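Local coordinates for protein prephenate dehydratase:Amino acid-binding ACT (Brucella abortus, PDB 6VH5) that probably catalyses the conversion of prephenate to phenylpyruvate, with loss of water and carbon dioxide, in phenylalanine biosynthesis, and binds phenylalanine through its ACT domain, at residues 43-48 with 196-201. Residues are numbered along the deposited sequence; the frame is centred on the assembly and turned at random.
Sequences NMFPDM and FVVLSK
V198 meets M44 and F45 through its two methyl groups, and the contact is wholly apolar. CG1 of V198 lies obliquely against the far end of the F45 ring, 3.8 Å from CZ of F45. CG2 of V198 sits at the edge of the same ring, in its plane, 4.0 Å from CE2 of F45. The ring and the valine point at each other from the two sides of the contact.

The thioether of M44 adds the second apolar touch. SD of M44 is 3.9 Å from CG2 of V198, and CE of M44 follows at 4.1 Å from the same methyl. CG of M44 stands anti to the backbone N (chi1 -169°), and the chain runs on extended (chi2 170°). This carries SD out toward the strand, although the CA atoms of M44 and V198 stay 9.8 Å apart. The extended last torsion sets CE beyond it. CG2 is thus shared between the sulfur and the ring edge.

Backbone bonds hold the two sides separately. F45 is the first residue to leave helix 36-44, and it opens a type I beta turn, in which N of M48 donates a hydrogen bond to O of F45, 3.1 Å. V198 lies in strand 193-200 and makes backbone hydrogen bonds with V98 and G99 of the neighbouring strand 96-104. M44 also touches Y101 of that strand, while F45 reaches L70 of strand 70-77 on the other side.

The contact therefore joins the C-terminal end of helix 36-44 to the mixed sheet of the prephenate dehydratase domain. Its chemistry is dispersion and burial of V198. With no polar bond between the segments, it probably fixes how near the helix end lies to the strand more than its exact angle.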
ATOM      1  N   ASN A  43       1.710   4.227 -23.339  1.00 58.31           N
ATOM      2  CA  ASN A  43       2.579   3.189 -23.881  1.00 64.32           C
ATOM      3  C   ASN A  43       1.772   1.971 -24.298  1.00 64.43           C
ATOM      4  O   ASN A  43       1.994   1.406 -25.377  1.00 69.49           O
ATOM      5  CB  ASN A  43       3.632   2.771 -22.854  1.00 61.73           C
ATOM      6  CG  ASN A  43       4.618   3.877 -22.541  1.00 65.33           C
ATOM      7  OD1 ASN A  43       4.579   4.962 -23.137  1.00 67.75           O
ATOM      8  ND2 ASN A  43       5.535   3.594 -21.620  1.00 57.92           N
ATOM      9  N   MET A  44       0.816   1.563 -23.466  1.00 60.58           N
ATOM     10  CA  MET A  44       0.098   0.318 -23.708  1.00 60.41           C
ATOM     11  C   MET A  44      -1.102   0.503 -24.620  1.00 59.08           C
ATOM     12  O   MET A  44      -1.380  -0.368 -25.453  1.00 57.95           O
ATOM     13  CB  MET A  44      -0.357  -0.291 -22.383  1.00 55.79           C
ATOM     14  CG  MET A  44      -0.874  -1.700 -22.535  1.00 58.61           C
ATOM     15  SD  MET A  44      -1.146  -2.506 -20.950  1.00 57.96           S
ATOM     16  CE  MET A  44      -1.697  -4.117 -21.512  1.00 49.41           C
ATOM     17  N   PHE A  45      -1.809   1.626 -24.481  1.00 70.80           N
ATOM     18  CA  PHE A  45      -2.994   1.943 -25.276  1.00 75.79           C
ATOM     19  C   PHE A  45      -2.764   3.278 -25.981  1.00 79.63           C
ATOM     20  O   PHE A  45      -3.362   4.301 -25.619  1.00 75.68           O
ATOM     21  CB  PHE A  45      -4.252   1.975 -24.405  1.00 68.63           C
ATOM     22  CG  PHE A  45      -4.528   0.675 -23.699  1.00 63.85           C
ATOM     23  CD1 PHE A  45      -5.255  -0.331 -24.327  1.00 64.02           C
ATOM     24  CD2 PHE A  45      -4.038   0.444 -22.419  1.00 65.66           C
ATOM     25  CE1 PHE A  45      -5.496  -1.545 -23.685  1.00 65.63           C
ATOM     26  CE2 PHE A  45      -4.270  -0.772 -21.767  1.00 62.83           C
ATOM     27  CZ  PHE A  45      -5.003  -1.765 -22.402  1.00 62.89           C
ATOM     28  N   PRO A  46      -1.901   3.297 -27.002  1.00 78.30           N
ATOM     29  CA  PRO A  46      -1.514   4.578 -27.613  1.00 78.72           C
ATOM     30  C   PRO A  46      -2.669   5.331 -28.249  1.00 75.88           C
ATOM     31  O   PRO A  46      -2.622   6.564 -28.324  1.00 71.79           O
ATOM     32  CB  PRO A  46      -0.474   4.162 -28.666  1.00 82.19           C
ATOM     33  CG  PRO A  46      -0.044   2.788 -28.273  1.00 80.24           C
ATOM     34  CD  PRO A  46      -1.244   2.157 -27.660  1.00 78.03           C
ATOM     35  N   ASP A  47      -3.704   4.635 -28.711  1.00 74.14           N
ATOM     36  CA  ASP A  47      -4.815   5.281 -29.393  1.00 76.36           C
ATOM     37  C   ASP A  47      -5.964   5.646 -28.462  1.00 74.10           C
ATOM     38  O   ASP A  47      -7.026   6.043 -28.946  1.00 67.80           O
ATOM     39  CB  ASP A  47      -5.330   4.399 -30.533  1.00 79.46           C
ATOM     40  CG  ASP A  47      -4.285   4.163 -31.606  1.00 83.18           C
ATOM     41  OD1 ASP A  47      -3.475   5.083 -31.864  1.00 84.10           O
ATOM     42  OD2 ASP A  47      -4.292   3.070 -32.207  1.00 85.38           O
ATOM     43  N   MET A  48      -5.783   5.529 -27.152  1.00 70.62           N
ATOM     44  CA  MET A  48      -6.822   5.920 -26.212  1.00 70.18           C
ATOM     45  C   MET A  48      -6.492   7.277 -25.596  1.00 70.76           C
ATOM     46  O   MET A  48      -5.359   7.758 -25.654  1.00 70.87           O
ATOM     47  CB  MET A  48      -6.994   4.866 -25.121  1.00 64.08           C
ATOM     48  CG  MET A  48      -7.653   3.597 -25.632  1.00 65.71           C
ATOM     49  SD  MET A  48      -7.943   2.375 -24.344  1.00 60.40           S
ATOM     50  CE  MET A  48      -9.571   2.850 -23.769  1.00 63.35           C
ATOM     51  N   PHE A 196       1.182  -2.314 -13.167  1.00 45.01           N
ATOM     52  CA  PHE A 196      -0.214  -1.942 -13.289  1.00 51.94           C
ATOM     53  C   PHE A 196      -1.047  -3.155 -13.686  1.00 47.97           C
ATOM     54  O   PHE A 196      -0.539  -4.123 -14.260  1.00 46.67           O
ATOM     55  CB  PHE A 196      -0.407  -0.835 -14.332  1.00 57.04           C
ATOM     56  CG  PHE A 196       0.370   0.411 -14.061  1.00 58.82           C
ATOM     57  CD1 PHE A 196       1.701   0.517 -14.446  1.00 61.43           C
ATOM     58  CD2 PHE A 196      -0.232   1.493 -13.444  1.00 61.12           C
ATOM     59  CE1 PHE A 196       2.416   1.671 -14.211  1.00 58.57           C
ATOM     60  CE2 PHE A 196       0.478   2.656 -13.203  1.00 64.83           C
ATOM     61  CZ  PHE A 196       1.804   2.745 -13.586  1.00 62.33           C
ATOM     62  N   VAL A 197      -2.342  -3.081 -13.375  1.00 48.85           N
ATOM     63  CA  VAL A 197      -3.352  -3.972 -13.935  1.00 59.60           C
ATOM     64  C   VAL A 197      -4.367  -3.107 -14.669  1.00 63.07           C
ATOM     65  O   VAL A 197      -4.687  -2.000 -14.228  1.00 55.64           O
ATOM     66  CB  VAL A 197      -4.055  -4.835 -12.868  1.00 59.30           C
ATOM     67  CG1 VAL A 197      -3.119  -5.940 -12.371  1.00 62.40           C
ATOM     68  CG2 VAL A 197      -4.533  -3.958 -11.725  1.00 54.17           C
ATOM     69  N   VAL A 198      -4.843  -3.607 -15.801  1.00 64.65           N
ATOM     70  CA  VAL A 198      -5.848  -2.930 -16.608  1.00 61.51           C
ATOM     71  C   VAL A 198      -7.216  -3.480 -16.220  1.00 61.09           C
ATOM     72  O   VAL A 198      -7.447  -4.689 -16.307  1.00 59.18           O
ATOM     73  CB  VAL A 198      -5.565  -3.143 -18.102  1.00 62.84           C
ATOM     74  CG1 VAL A 198      -6.470  -2.272 -18.960  1.00 72.01           C
ATOM     75  CG2 VAL A 198      -4.090  -2.874 -18.387  1.00 53.70           C
ATOM     76  N   LEU A 199      -8.132  -2.598 -15.819  1.00 61.64           N
ATOM     77  CA  LEU A 199      -9.431  -3.011 -15.309  1.00 65.19           C
ATOM     78  C   LEU A 199     -10.537  -2.708 -16.311  1.00 68.59           C
ATOM     79  O   LEU A 199     -10.442  -1.769 -17.106  1.00 68.34           O
ATOM     80  CB  LEU A 199      -9.754  -2.339 -13.970  1.00 51.09           C
ATOM     81  CG  LEU A 199      -8.719  -2.595 -12.872  1.00 53.58           C
ATOM     82  CD1 LEU A 199      -9.228  -2.069 -11.548  1.00 54.39           C
ATOM     83  CD2 LEU A 199      -8.304  -4.056 -12.768  1.00 49.19           C
ATOM     84  N   SER A 200     -11.596  -3.516 -16.256  1.00 70.91           N
ATOM     85  CA  SER A 200     -12.739  -3.358 -17.143  1.00 71.74           C
ATOM     86  C   SER A 200     -14.017  -3.716 -16.399  1.00 68.15           C
ATOM     87  O   SER A 200     -14.015  -4.559 -15.500  1.00 59.62           O
ATOM     88  CB  SER A 200     -12.601  -4.247 -18.388  1.00 69.77           C
ATOM     89  OG  SER A 200     -13.808  -4.285 -19.125  1.00 66.43           O
ATOM     90  N   LYS A 201     -15.122  -3.109 -16.838  1.00 74.99           N
ATOM     91  CA  LYS A 201     -16.426  -3.374 -16.244  1.00 76.25           C
ATOM     92  C   LYS A 201     -17.005  -4.688 -16.739  1.00 78.57           C
ATOM     93  O   LYS A 201     -17.785  -5.330 -16.026  1.00 81.06           O
ATOM     94  CB  LYS A 201     -17.376  -2.212 -16.559  1.00 82.24           C
ATOM     95  CG  LYS A 201     -18.843  -2.397 -16.127  1.00 89.33           C
ATOM     96  CD  LYS A 201     -19.748  -1.368 -16.819  1.00 95.26           C
ATOM     97  CE  LYS A 201     -21.120  -1.237 -16.161  1.00 96.68           C
ATOM     98  NZ  LYS A 201     -21.063  -0.436 -14.906  1.00 95.47           N
TER